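Side-chain contacts in adhesin LabA (Helicobacter pylori, PDB 6GMM), which probably binds LacdiNAc-bearing glycans of the gastric mucosa, acting as a lectin-like adhesin on the bacterial surface: residues Tyr138-Lys143 and Glu180-Lys185; Glu224-Lys229 and Gly236-Glu241; Asn302-Val307 and Thr359-Ser364. One frame throughout, in Å; residues are numbered along the deposited sequence.

Contact 1 (Tyr138-Lys143 and Glu180-Lys185); sequences YQIIQK and EEIVTK
Ile-140 of helix 128-145 reaches across to Ile-182 and Thr-184 on strand 181-185, so this is a helix laid against one face of a two-stranded antiparallel sheet, whose other strand is 161-165. The close part is the isoleucine pair. CD1 of Ile-140 sits 3.9 Å from CG2 of Ile-182, and CG1 of Ile-140 follows behind at 4.1 Å from that same methyl. The two side chains pass at a slant, the end of one lying over the short branch of the other. In Ile-182 the CG1 arm has chi1 -63°, beside the backbone N, which puts CG2 anti to that N and brings this methyl closer to Ile-140 than the longer arm. Phe-164 of the partner strand touches both isoleucines and extends the apolar patch, while Gln-194 of helix 188-205 also packs on Ile-140.

Strand alternation sets the other side. Glu-181 and Val-183 are solvent-exposed, and Glu-181, like Glu-180 before it, is poorly ordered; as modelled, OE2 of Glu-180 forms a salt bridge with NZ of Lys-136, though its position is uncertain. Away from the strand, the helix turns Tyr-138 and Gln-142 toward the protein interior. CG of Gln-142 lies 3.8 Å above the Tyr-138 ring plane, toward its rim, and the phenol OH is hydrogen-bonded with NE2 of Gln-74.

Between helix and strand the backbones keep well apart, with the CA atoms of Ile-140 and Ile-182 separated by 8.4 Å, a gap bridged by side chains alone. Packing slackens toward Thr-184, where the approach is methyl to methyl: CG2 of Ile-140 stands 4.4 Å from CG2 of Thr-184.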
ATOM      1  N   TYR A 138       2.417  -3.787 -21.665  1.00 19.48           N
ATOM      2  CA  TYR A 138       1.122  -4.464 -21.584  1.00 19.32           C
ATOM      3  C   TYR A 138       1.271  -5.990 -21.763  1.00 20.34           C
ATOM      4  O   TYR A 138       0.676  -6.764 -21.011  1.00 18.21           O
ATOM      5  CB  TYR A 138       0.157  -3.868 -22.632  1.00 20.79           C
ATOM      6  CG  TYR A 138      -1.158  -4.604 -22.779  1.00 24.01           C
ATOM      7  CD1 TYR A 138      -2.231  -4.333 -21.936  1.00 26.34           C
ATOM      8  CD2 TYR A 138      -1.346  -5.540 -23.789  1.00 24.91           C
ATOM      9  CE1 TYR A 138      -3.464  -4.961 -22.110  1.00 26.59           C
ATOM     10  CE2 TYR A 138      -2.559  -6.205 -23.945  1.00 25.55           C
ATOM     11  CZ  TYR A 138      -3.621  -5.896 -23.116  1.00 29.57           C
ATOM     12  OH  TYR A 138      -4.816  -6.539 -23.288  1.00 26.47           O
ATOM     13  N   GLN A 139       2.084  -6.407 -22.746  1.00 18.46           N
ATOM     14  CA  GLN A 139       2.289  -7.827 -23.038  1.00 18.87           C
ATOM     15  C   GLN A 139       2.962  -8.544 -21.905  1.00 21.41           C
ATOM     16  O   GLN A 139       2.582  -9.677 -21.637  1.00 21.98           O
ATOM     17  CB  GLN A 139       3.013  -8.081 -24.380  1.00 20.12           C
ATOM     18  CG  GLN A 139       2.309  -7.562 -25.627  1.00 19.79           C
ATOM     19  CD  GLN A 139       0.932  -8.109 -25.888  1.00 30.20           C
ATOM     20  OE1 GLN A 139       0.601  -9.255 -25.542  1.00 20.56           O
ATOM     21  NE2 GLN A 139       0.112  -7.298 -26.552  1.00 21.23           N
ATOM     22  N   ILE A 140       3.911  -7.882 -21.194  1.00 19.11           N
ATOM     23  CA  ILE A 140       4.589  -8.489 -20.030  1.00 18.74           C
ATOM     24  C   ILE A 140       3.591  -8.713 -18.897  1.00 21.94           C
ATOM     25  O   ILE A 140       3.594  -9.783 -18.280  1.00 22.17           O
ATOM     26  CB  ILE A 140       5.873  -7.730 -19.579  1.00 19.62           C
ATOM     27  CG1 ILE A 140       6.982  -7.866 -20.664  1.00 19.95           C
ATOM     28  CG2 ILE A 140       6.369  -8.282 -18.246  1.00 18.94           C
ATOM     29  CD1 ILE A 140       8.253  -6.885 -20.577  1.00 19.23           C
ATOM     30  N   ILE A 141       2.745  -7.697 -18.619  1.00 19.05           N
ATOM     31  CA  ILE A 141       1.706  -7.783 -17.598  1.00 17.84           C
ATOM     32  C   ILE A 141       0.778  -8.947 -17.903  1.00 19.39           C
ATOM     33  O   ILE A 141       0.558  -9.783 -17.034  1.00 18.44           O
ATOM     34  CB  ILE A 141       0.927  -6.451 -17.427  1.00 19.40           C
ATOM     35  CG1 ILE A 141       1.874  -5.342 -16.899  1.00 19.61           C
ATOM     36  CG2 ILE A 141      -0.278  -6.657 -16.476  1.00 18.07           C
ATOM     37  CD1 ILE A 141       1.319  -3.949 -16.874  1.00 20.99           C
ATOM     38  N   GLN A 142       0.260  -9.015 -19.144  1.00 18.52           N
ATOM     39  CA  GLN A 142      -0.650 -10.074 -19.565  1.00 19.54           C
ATOM     40  C   GLN A 142      -0.022 -11.459 -19.456  1.00 26.15           C
ATOM     41  O   GLN A 142      -0.672 -12.348 -18.915  1.00 24.72           O
ATOM     42  CB  GLN A 142      -1.219  -9.795 -20.969  1.00 21.27           C
ATOM     43  CG  GLN A 142      -2.372  -8.793 -20.922  1.00 34.64           C
ATOM     44  CD  GLN A 142      -3.668  -9.321 -20.320  1.00 49.53           C
ATOM     45  OE1 GLN A 142      -3.775 -10.422 -19.763  1.00 45.63           O
ATOM     46  NE2 GLN A 142      -4.702  -8.535 -20.435  1.00 36.79           N
ATOM     47  N   LYS A 143       1.260 -11.643 -19.903  1.00 25.44           N
ATOM     48  CA  LYS A 143       1.939 -12.955 -19.781  1.00 25.77           C
ATOM     49  C   LYS A 143       2.233 -13.308 -18.331  1.00 30.17           C
ATOM     50  O   LYS A 143       2.186 -14.484 -17.969  1.00 31.86           O
ATOM     51  CB  LYS A 143       3.212 -13.063 -20.649  1.00 27.63           C
ATOM     52  CG  LYS A 143       2.995 -12.804 -22.152  1.00 37.64           C
ATOM     53  CD  LYS A 143       2.276 -13.932 -22.906  1.00 47.77           C
ATOM     54  CE  LYS A 143       2.027 -13.605 -24.368  1.00 61.21           C
ATOM     55  NZ  LYS A 143       1.027 -12.512 -24.563  1.00 70.19           N
ATOM     56  N   GLU A 180      10.634  -9.940 -30.870  1.00 44.84           N
ATOM     57  CA  GLU A 180      11.732 -10.110 -29.921  1.00 45.78           C
ATOM     58  C   GLU A 180      11.383 -11.048 -28.761  1.00 47.74           C
ATOM     59  O   GLU A 180      10.215 -11.156 -28.373  1.00 45.32           O
ATOM     60  CB  GLU A 180      12.289  -8.754 -29.401  1.00 47.14           C
ATOM     61  CG  GLU A 180      11.404  -7.988 -28.429  1.00 57.19           C
ATOM     62  CD  GLU A 180      12.090  -6.877 -27.649  1.00 89.64           C
ATOM     63  OE1 GLU A 180      13.049  -7.176 -26.899  1.00 93.88           O
ATOM     64  OE2 GLU A 180      11.632  -5.715 -27.749  1.00 84.57           O
ATOM     65  N   GLU A 181      12.409 -11.711 -28.208  1.00 44.31           N
ATOM     66  CA  GLU A 181      12.237 -12.623 -27.092  1.00 44.29           C
ATOM     67  C   GLU A 181      12.555 -11.894 -25.771  1.00 43.59           C
ATOM     68  O   GLU A 181      13.673 -11.391 -25.569  1.00 42.92           O
ATOM     69  CB  GLU A 181      13.077 -13.904 -27.285  1.00 47.97           C
ATOM     70  CG  GLU A 181      12.885 -14.931 -26.171  1.00 64.54           C
ATOM     71  CD  GLU A 181      14.120 -15.690 -25.715  1.00 91.81           C
ATOM     72  OE1 GLU A 181      15.197 -15.065 -25.561  1.00 74.63           O
ATOM     73  OE2 GLU A 181      13.990 -16.908 -25.451  1.00 93.22           O
ATOM     74  N   ILE A 182      11.547 -11.828 -24.887  1.00 35.90           N
ATOM     75  CA  ILE A 182      11.665 -11.184 -23.584  1.00 33.18           C
ATOM     76  C   ILE A 182      12.096 -12.191 -22.534  1.00 34.85           C
ATOM     77  O   ILE A 182      11.513 -13.275 -22.425  1.00 32.81           O
ATOM     78  CB  ILE A 182      10.352 -10.457 -23.202  1.00 34.69           C
ATOM     79  CG1 ILE A 182      10.033  -9.325 -24.200  1.00 34.75           C
ATOM     80  CG2 ILE A 182      10.364  -9.935 -21.772  1.00 32.24           C
ATOM     81  CD1 ILE A 182       8.793  -9.534 -24.892  1.00 39.13           C
ATOM     82  N   VAL A 183      13.157 -11.840 -21.795  1.00 31.77           N
ATOM     83  CA  VAL A 183      13.670 -12.625 -20.668  1.00 31.86           C
ATOM     84  C   VAL A 183      13.717 -11.675 -19.491  1.00 35.37           C
ATOM     85  O   VAL A 183      14.517 -10.740 -19.491  1.00 36.07           O
ATOM     86  CB  VAL A 183      15.028 -13.326 -20.919  1.00 36.75           C
ATOM     87  CG1 VAL A 183      15.330 -14.299 -19.793  1.00 37.54           C
ATOM     88  CG2 VAL A 183      15.042 -14.050 -22.265  1.00 36.96           C
ATOM     89  N   THR A 184      12.785 -11.856 -18.538  1.00 30.61           N
ATOM     90  CA  THR A 184      12.662 -11.035 -17.324  1.00 29.01           C
ATOM     91  C   THR A 184      12.128 -11.875 -16.148  1.00 31.73           C
ATOM     92  O   THR A 184      12.094 -13.108 -16.253  1.00 31.86           O
ATOM     93  CB  THR A 184      11.839  -9.745 -17.607  1.00 35.82           C
ATOM     94  OG1 THR A 184      11.955  -8.882 -16.470  1.00 32.56           O
ATOM     95  CG2 THR A 184      10.362 -10.024 -17.915  1.00 31.70           C
ATOM     96  N   LYS A 185      11.772 -11.222 -15.009  1.00 27.31           N
ATOM     97  CA  LYS A 185      11.240 -11.915 -13.832  1.00 26.33           C
ATOM     98  C   LYS A 185       9.738 -11.644 -13.680  1.00 29.26           C
ATOM     99  O   LYS A 185       9.261 -10.532 -13.970  1.00 27.33           O
ATOM    100  CB  LYS A 185      11.992 -11.530 -12.525  1.00 28.80           C
ATOM    101  CG  LYS A 185      13.513 -11.753 -12.493  1.00 41.54           C
ATOM    102  CD  LYS A 185      13.917 -13.221 -12.445  1.00 53.51           C
ATOM    103  CE  LYS A 185      15.414 -13.395 -12.470  1.00 68.68           C
ATOM    104  NZ  LYS A 185      15.796 -14.798 -12.801  1.00 81.58           N
TER

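Contact 2 (Glu224-Lys229 and Gly236-Glu241); sequences EGIYLK and GIFKNE
Two successive turns fold the side chain of Ile-226 toward Phe-238 and Glu-241: chi1 of -62° sets CG1 beside the backbone N, and chi2 of -66° then curls CD1 round. Glu-241 answers with a bend at its own chi2, 67°, and the two side chains pass in opposite directions. CD1 of Ile-226 ends 3.6 Å from CD of Glu-241, with CG and both carboxylate oxygens of the glutamate close by. The same methyl lies 3.9 Å from CE1 of Phe-238, approaching the ring obliquely.

The short branch of Ile-226 goes elsewhere. Its CG2 presses on CG2 of Ile-237 at 3.5 Å, tighter than ordinary van der Waals contact, and that Ile-237 methyl in turn rests over one face of the Phe-238 ring. Farther along, Leu-228 runs side by side with Ile-237, CD2 of Leu-228 being 3.8 Å from CG1 of Ile-237.

Polar groups frame this apolar seam. One water donates to Tyr-227 O at 2.7 Å and to Ile-237 O at 2.8 Å, tying the two backbones together. Glu-241 OE2 receives ND2 of Asn-240 from above its carboxylate plane, at 3.0 Å, which may limit the carboxylate's freedom. Trp-223 meets the Phe-238 ring edge-to-face, and Phe-318 of helix 316-323 packs against Ile-226 and Glu-241.

All this is a disulfide-closed loop folding back on the junction of two helices: Cys-206 and Cys-235 close the excursion, and 224-229 packs where helix 234-237 gives way to helix 239-264.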
ATOM      1  N   GLU A 224     -18.821   5.838 -20.042  1.00 37.13           N
ATOM      2  CA  GLU A 224     -19.678   6.227 -18.914  1.00 36.96           C
ATOM      3  C   GLU A 224     -18.760   6.658 -17.778  1.00 38.14           C
ATOM      4  O   GLU A 224     -17.677   6.089 -17.632  1.00 37.33           O
ATOM      5  CB  GLU A 224     -20.535   5.041 -18.447  1.00 38.46           C
ATOM      6  CG  GLU A 224     -21.673   4.700 -19.391  1.00 44.78           C
ATOM      7  CD  GLU A 224     -22.817   5.699 -19.437  1.00 60.00           C
ATOM      8  OE1 GLU A 224     -22.973   6.487 -18.476  1.00 61.18           O
ATOM      9  OE2 GLU A 224     -23.576   5.669 -20.429  1.00 56.92           O
ATOM     10  N   GLY A 225     -19.154   7.686 -17.032  1.00 34.05           N
ATOM     11  CA  GLY A 225     -18.355   8.177 -15.907  1.00 32.83           C
ATOM     12  C   GLY A 225     -17.240   9.138 -16.275  1.00 37.32           C
ATOM     13  O   GLY A 225     -16.691   9.791 -15.386  1.00 38.55           O
ATOM     14  N   ILE A 226     -16.895   9.234 -17.588  1.00 31.50           N
ATOM     15  CA  ILE A 226     -15.887  10.139 -18.122  1.00 30.75           C
ATOM     16  C   ILE A 226     -16.642  11.298 -18.786  1.00 38.83           C
ATOM     17  O   ILE A 226     -17.364  11.097 -19.759  1.00 37.73           O
ATOM     18  CB  ILE A 226     -14.956   9.385 -19.108  1.00 32.04           C
ATOM     19  CG1 ILE A 226     -14.175   8.224 -18.407  1.00 30.03           C
ATOM     20  CG2 ILE A 226     -14.033  10.334 -19.873  1.00 31.67           C
ATOM     21  CD1 ILE A 226     -13.133   8.586 -17.318  1.00 39.32           C
ATOM     22  N   TYR A 227     -16.517  12.491 -18.201  1.00 40.15           N
ATOM     23  CA  TYR A 227     -17.201  13.715 -18.627  1.00 42.92           C
ATOM     24  C   TYR A 227     -16.175  14.695 -19.190  1.00 47.70           C
ATOM     25  O   TYR A 227     -15.187  15.014 -18.520  1.00 47.04           O
ATOM     26  CB  TYR A 227     -17.950  14.343 -17.425  1.00 45.50           C
ATOM     27  CG  TYR A 227     -18.844  13.373 -16.678  1.00 46.99           C
ATOM     28  CD1 TYR A 227     -20.155  13.143 -17.089  1.00 50.65           C
ATOM     29  CD2 TYR A 227     -18.376  12.675 -15.569  1.00 46.37           C
ATOM     30  CE1 TYR A 227     -20.981  12.246 -16.409  1.00 52.40           C
ATOM     31  CE2 TYR A 227     -19.191  11.777 -14.879  1.00 47.40           C
ATOM     32  CZ  TYR A 227     -20.492  11.561 -15.305  1.00 58.38           C
ATOM     33  OH  TYR A 227     -21.287  10.668 -14.619  1.00 61.40           O
ATOM     34  N   LEU A 228     -16.396  15.144 -20.433  1.00 45.12           N
ATOM     35  CA  LEU A 228     -15.530  16.091 -21.144  1.00 45.11           C
ATOM     36  C   LEU A 228     -15.617  17.503 -20.549  1.00 52.79           C
ATOM     37  O   LEU A 228     -16.707  18.079 -20.436  1.00 55.06           O
ATOM     38  CB  LEU A 228     -15.846  16.120 -22.658  1.00 45.27           C
ATOM     39  CG  LEU A 228     -15.957  14.771 -23.386  1.00 47.39           C
ATOM     40  CD1 LEU A 228     -16.560  14.944 -24.755  1.00 48.34           C
ATOM     41  CD2 LEU A 228     -14.616  14.054 -23.458  1.00 45.55           C
ATOM     42  N   LYS A 229     -14.461  18.039 -20.154  1.00 48.51           N
ATOM     43  CA  LYS A 229     -14.309  19.360 -19.557  1.00 49.46           C
ATOM     44  C   LYS A 229     -13.597  20.322 -20.534  1.00 54.64           C
ATOM     45  O   LYS A 229     -12.883  21.236 -20.121  1.00 56.18           O
ATOM     46  CB  LYS A 229     -13.561  19.246 -18.212  1.00 50.69           C
ATOM     47  CG  LYS A 229     -14.327  18.507 -17.105  1.00 53.89           C
ATOM     48  CD  LYS A 229     -13.417  18.186 -15.916  1.00 57.71           C
ATOM     49  CE  LYS A 229     -14.091  17.383 -14.823  1.00 63.79           C
ATOM     50  NZ  LYS A 229     -14.217  15.947 -15.184  1.00 70.73           N
ATOM     51  N   GLY A 236      -5.824  14.958 -20.947  1.00 32.81           N
ATOM     52  CA  GLY A 236      -6.859  15.912 -20.563  1.00 32.76           C
ATOM     53  C   GLY A 236      -8.102  15.186 -20.089  1.00 31.55           C
ATOM     54  O   GLY A 236      -8.489  15.310 -18.932  1.00 29.52           O
ATOM     55  N   ILE A 237      -8.705  14.378 -20.974  1.00 27.73           N
ATOM     56  CA  ILE A 237      -9.889  13.559 -20.680  1.00 27.36           C
ATOM     57  C   ILE A 237      -9.688  12.652 -19.429  1.00 27.63           C
ATOM     58  O   ILE A 237     -10.577  12.575 -18.585  1.00 24.76           O
ATOM     59  CB  ILE A 237     -10.308  12.738 -21.941  1.00 29.15           C
ATOM     60  CG1 ILE A 237     -10.833  13.669 -23.039  1.00 30.89           C
ATOM     61  CG2 ILE A 237     -11.376  11.685 -21.622  1.00 29.22           C
ATOM     62  CD1 ILE A 237     -10.750  13.083 -24.462  1.00 42.72           C
ATOM     63  N   PHE A 238      -8.532  11.968 -19.345  1.00 26.12           N
ATOM     64  CA  PHE A 238      -8.235  11.002 -18.276  1.00 26.08           C
ATOM     65  C   PHE A 238      -7.295  11.489 -17.150  1.00 29.47           C
ATOM     66  O   PHE A 238      -6.795  10.661 -16.391  1.00 28.38           O
ATOM     67  CB  PHE A 238      -7.690   9.706 -18.899  1.00 27.16           C
ATOM     68  CG  PHE A 238      -8.672   9.032 -19.815  1.00 28.79           C
ATOM     69  CD1 PHE A 238      -9.685   8.230 -19.304  1.00 32.04           C
ATOM     70  CD2 PHE A 238      -8.612   9.228 -21.188  1.00 32.76           C
ATOM     71  CE1 PHE A 238     -10.609   7.614 -20.153  1.00 33.74           C
ATOM     72  CE2 PHE A 238      -9.540   8.616 -22.045  1.00 36.07           C
ATOM     73  CZ  PHE A 238     -10.533   7.815 -21.520  1.00 34.40           C
ATOM     74  N   LYS A 239      -7.132  12.814 -16.982  1.00 26.83           N
ATOM     75  CA  LYS A 239      -6.321  13.474 -15.939  1.00 25.97           C
ATOM     76  C   LYS A 239      -6.497  12.847 -14.533  1.00 30.69           C
ATOM     77  O   LYS A 239      -5.504  12.500 -13.868  1.00 29.16           O
ATOM     78  CB  LYS A 239      -6.704  14.959 -15.895  1.00 29.75           C
ATOM     79  CG  LYS A 239      -5.587  15.914 -15.533  1.00 51.50           C
ATOM     80  CD  LYS A 239      -6.079  17.355 -15.738  1.00 66.59           C
ATOM     81  CE  LYS A 239      -5.090  18.411 -15.309  1.00 84.34           C
ATOM     82  NZ  LYS A 239      -5.710  19.767 -15.301  1.00 97.85           N
ATOM     83  N   ASN A 240      -7.762  12.686 -14.095  1.00 26.68           N
ATOM     84  CA  ASN A 240      -8.097  12.119 -12.782  1.00 26.15           C
ATOM     85  C   ASN A 240      -7.693  10.646 -12.694  1.00 29.03           C
ATOM     86  O   ASN A 240      -7.014  10.272 -11.756  1.00 29.50           O
ATOM     87  CB  ASN A 240      -9.591  12.302 -12.502  1.00 27.56           C
ATOM     88  CG  ASN A 240     -10.078  11.665 -11.233  1.00 37.01           C
ATOM     89  OD1 ASN A 240     -10.038  12.275 -10.170  1.00 27.29           O
ATOM     90  ND2 ASN A 240     -10.553  10.428 -11.319  1.00 26.76           N
ATOM     91  N   GLU A 241      -8.075   9.838 -13.694  1.00 26.17           N
ATOM     92  CA  GLU A 241      -7.812   8.402 -13.765  1.00 24.55           C
ATOM     93  C   GLU A 241      -6.335   8.087 -13.884  1.00 27.21           C
ATOM     94  O   GLU A 241      -5.861   7.199 -13.191  1.00 23.89           O
ATOM     95  CB  GLU A 241      -8.635   7.728 -14.860  1.00 25.46           C
ATOM     96  CG  GLU A 241     -10.136   7.783 -14.607  1.00 33.20           C
ATOM     97  CD  GLU A 241     -10.790   9.156 -14.668  1.00 50.53           C
ATOM     98  OE1 GLU A 241     -10.323  10.019 -15.447  1.00 31.14           O
ATOM     99  OE2 GLU A 241     -11.757   9.376 -13.905  1.00 44.17           O
TER
HETATM  100  O   HOH W   1     -12.625  14.342 -17.893  1.00 27.84           O

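Contact 3 (Asn302-Val307 and Thr359-Ser364); sequences NRAQAV and TNLKDS
Leu-361 splays its two methyls over one side of helix 287-311, overlapping Val-307 with one and Ala-304 with the other. CD2 of Leu-361 lies 4.0 Å from CG1 of Val-307, the two side chains crossing at about a right angle, and also 4.1 Å from the backbone O of Ala-304. CD1 comes down beside Ala-304, 4.3 Å from its CB. What sends the fork this way is the first torsion: CG stands opposite the backbone N, chi1 171°, and the bond from CA to CB of Leu-361 already points toward 302-307.

Ala-304 and Val-307 are three residues apart, so they follow one another along the same side of their helix, and Val-308 of the next position also touches the leucine. The alanine's small side chain is consistent with the close backbones here, the CA atoms of Ala-304 and Leu-361 being 7.8 Å apart. Helix 57-76 flanks the pair, with Pro-57 on Ala-304 and Gln-60 on Leu-361, which makes the site part of a helical bundle. Within its own helix, Ser-364 OG donates to Leu-361 O at 3.0 Å, with a C=O...donor angle of 126°.

The side-chain pairs are methyl to methyl, and CD2 merely brushes the carbonyl O of Ala-304; between 302-307 and 359-364 the contact therefore rests on burial and not on directional bonds.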
ATOM      1  N   ASN A 302      -0.354   0.396   5.549  1.00 17.63           N
ATOM      2  CA  ASN A 302      -0.628   1.812   5.261  1.00 17.68           C
ATOM      3  C   ASN A 302      -0.792   1.937   3.750  1.00 22.71           C
ATOM      4  O   ASN A 302      -1.831   2.426   3.288  1.00 24.21           O
ATOM      5  CB  ASN A 302       0.539   2.706   5.744  1.00 18.54           C
ATOM      6  CG  ASN A 302       0.470   4.163   5.324  1.00 59.21           C
ATOM      7  OD1 ASN A 302       0.910   4.554   4.233  1.00 59.25           O
ATOM      8  ND2 ASN A 302      -0.050   5.004   6.200  1.00 54.73           N
ATOM      9  N   ARG A 303       0.206   1.423   3.000  1.00 18.03           N
ATOM     10  CA  ARG A 303       0.245   1.465   1.536  1.00 18.28           C
ATOM     11  C   ARG A 303      -0.902   0.724   0.863  1.00 19.95           C
ATOM     12  O   ARG A 303      -1.511   1.303  -0.031  1.00 19.43           O
ATOM     13  CB  ARG A 303       1.610   0.997   1.012  1.00 16.72           C
ATOM     14  CG  ARG A 303       2.760   1.872   1.524  1.00 16.58           C
ATOM     15  CD  ARG A 303       2.570   3.342   1.196  1.00 22.30           C
ATOM     16  NE  ARG A 303       3.511   4.164   1.954  1.00 34.39           N
ATOM     17  CZ  ARG A 303       3.738   5.454   1.735  1.00 47.28           C
ATOM     18  NH1 ARG A 303       4.627   6.110   2.468  1.00 32.26           N
ATOM     19  NH2 ARG A 303       3.099   6.091   0.760  1.00 35.55           N
ATOM     20  N   ALA A 304      -1.236  -0.519   1.298  1.00 17.42           N
ATOM     21  CA  ALA A 304      -2.371  -1.283   0.721  1.00 17.21           C
ATOM     22  C   ALA A 304      -3.666  -0.462   0.878  1.00 20.70           C
ATOM     23  O   ALA A 304      -4.415  -0.308  -0.069  1.00 20.88           O
ATOM     24  CB  ALA A 304      -2.521  -2.628   1.414  1.00 17.90           C
ATOM     25  N   GLN A 305      -3.917   0.089   2.045  1.00 18.84           N
ATOM     26  CA  GLN A 305      -5.086   0.952   2.256  1.00 19.04           C
ATOM     27  C   GLN A 305      -5.027   2.217   1.353  1.00 21.39           C
ATOM     28  O   GLN A 305      -6.062   2.611   0.801  1.00 21.48           O
ATOM     29  CB  GLN A 305      -5.212   1.335   3.761  1.00 20.21           C
ATOM     30  CG  GLN A 305      -6.452   2.186   4.102  1.00 32.73           C
ATOM     31  CD  GLN A 305      -7.798   1.610   3.693  1.00 45.12           C
ATOM     32  OE1 GLN A 305      -8.001   0.391   3.589  1.00 34.57           O
ATOM     33  NE2 GLN A 305      -8.776   2.488   3.527  1.00 37.94           N
ATOM     34  N   ALA A 306      -3.819   2.827   1.166  1.00 17.23           N
ATOM     35  CA  ALA A 306      -3.692   4.039   0.337  1.00 17.18           C
ATOM     36  C   ALA A 306      -4.029   3.754  -1.118  1.00 19.79           C
ATOM     37  O   ALA A 306      -4.553   4.626  -1.831  1.00 17.59           O
ATOM     38  CB  ALA A 306      -2.301   4.621   0.452  1.00 17.21           C
ATOM     39  N   VAL A 307      -3.736   2.522  -1.555  1.00 17.30           N
ATOM     40  CA  VAL A 307      -4.048   2.060  -2.910  1.00 17.16           C
ATOM     41  C   VAL A 307      -5.584   2.079  -3.054  1.00 20.28           C
ATOM     42  O   VAL A 307      -6.052   2.524  -4.099  1.00 17.74           O
ATOM     43  CB  VAL A 307      -3.438   0.675  -3.227  1.00 17.88           C
ATOM     44  CG1 VAL A 307      -4.034   0.087  -4.527  1.00 17.29           C
ATOM     45  CG2 VAL A 307      -1.899   0.749  -3.294  1.00 16.61           C
ATOM     46  N   THR A 359     -12.655  -5.194  -4.502  1.00 26.62           N
ATOM     47  CA  THR A 359     -13.425  -5.906  -3.479  1.00 26.73           C
ATOM     48  C   THR A 359     -12.493  -6.828  -2.703  1.00 30.91           C
ATOM     49  O   THR A 359     -12.465  -6.731  -1.483  1.00 32.02           O
ATOM     50  CB  THR A 359     -14.608  -6.650  -4.108  1.00 34.24           C
ATOM     51  OG1 THR A 359     -15.489  -5.670  -4.657  1.00 37.29           O
ATOM     52  CG2 THR A 359     -15.369  -7.519  -3.103  1.00 33.63           C
ATOM     53  N   ASN A 360     -11.693  -7.669  -3.399  1.00 26.81           N
ATOM     54  CA  ASN A 360     -10.743  -8.591  -2.753  1.00 26.08           C
ATOM     55  C   ASN A 360      -9.678  -7.883  -1.935  1.00 27.81           C
ATOM     56  O   ASN A 360      -9.289  -8.406  -0.905  1.00 27.66           O
ATOM     57  CB  ASN A 360     -10.121  -9.541  -3.766  1.00 27.27           C
ATOM     58  CG  ASN A 360     -11.124 -10.507  -4.342  1.00 46.45           C
ATOM     59  OD1 ASN A 360     -12.294 -10.551  -3.929  1.00 36.62           O
ATOM     60  ND2 ASN A 360     -10.697 -11.297  -5.316  1.00 35.43           N
ATOM     61  N   LEU A 361      -9.260  -6.673  -2.339  1.00 23.26           N
ATOM     62  CA  LEU A 361      -8.282  -5.884  -1.582  1.00 21.93           C
ATOM     63  C   LEU A 361      -8.911  -5.302  -0.318  1.00 26.52           C
ATOM     64  O   LEU A 361      -8.327  -5.445   0.775  1.00 25.31           O
ATOM     65  CB  LEU A 361      -7.656  -4.786  -2.473  1.00 21.21           C
ATOM     66  CG  LEU A 361      -6.772  -3.717  -1.801  1.00 25.47           C
ATOM     67  CD1 LEU A 361      -5.539  -4.318  -1.125  1.00 26.71           C
ATOM     68  CD2 LEU A 361      -6.326  -2.704  -2.803  1.00 25.66           C
ATOM     69  N   LYS A 362     -10.113  -4.682  -0.435  1.00 23.53           N
ATOM     70  CA  LYS A 362     -10.792  -4.126   0.751  1.00 23.89           C
ATOM     71  C   LYS A 362     -11.103  -5.236   1.758  1.00 31.11           C
ATOM     72  O   LYS A 362     -10.847  -5.060   2.965  1.00 31.52           O
ATOM     73  CB  LYS A 362     -12.058  -3.325   0.376  1.00 26.76           C
ATOM     74  CG  LYS A 362     -11.806  -2.096  -0.535  1.00 23.55           C
ATOM     75  CD  LYS A 362     -12.900  -0.994  -0.413  1.00 36.87           C
ATOM     76  CE  LYS A 362     -14.292  -1.359  -0.895  1.00 56.46           C
ATOM     77  NZ  LYS A 362     -14.418  -1.275  -2.376  1.00 73.82           N
ATOM     78  N   ASP A 363     -11.604  -6.399   1.257  1.00 29.61           N
ATOM     79  CA  ASP A 363     -11.913  -7.577   2.082  1.00 31.42           C
ATOM     80  C   ASP A 363     -10.664  -8.101   2.798  1.00 33.07           C
ATOM     81  O   ASP A 363     -10.764  -8.434   3.968  1.00 31.44           O
ATOM     82  CB  ASP A 363     -12.564  -8.706   1.249  1.00 35.03           C
ATOM     83  CG  ASP A 363     -14.009  -8.455   0.824  1.00 49.21           C
ATOM     84  OD1 ASP A 363     -14.553  -7.370   1.154  1.00 48.17           O
ATOM     85  OD2 ASP A 363     -14.600  -9.347   0.160  1.00 59.94           O
ATOM     86  N   SER A 364      -9.493  -8.142   2.106  1.00 27.81           N
ATOM     87  CA  SER A 364      -8.237  -8.623   2.686  1.00 26.91           C
ATOM     88  C   SER A 364      -7.744  -7.714   3.797  1.00 31.26           C
ATOM     89  O   SER A 364      -7.162  -8.206   4.756  1.00 30.98           O
ATOM     90  CB  SER A 364      -7.162  -8.797   1.616  1.00 28.77           C
ATOM     91  OG  SER A 364      -6.386  -7.619   1.464  1.00 29.49           O
TER

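How the contacts relate
Along the chain the three contacts come in series, each closing before the next opens. The centres of contact 1 and contact 2 are 30 Å apart. From the centre of contact 3 it is 27 Å to that of contact 1 and 24 Å to that of contact 2, and none touches another. Contact 3 lies nearest the middle of the elongated molecule, about 7 Å from the chain centre, among the long helices; contacts 1 and 2 sit 24 and 25 Å out. Helix 239-264, which begins in contact 2, is followed in the chain by helix 287-311 of contact 3. Contact 3 thus joins helices of the bundle, whereas the other two attach a small sheet and a disulfide-closed loop to helices.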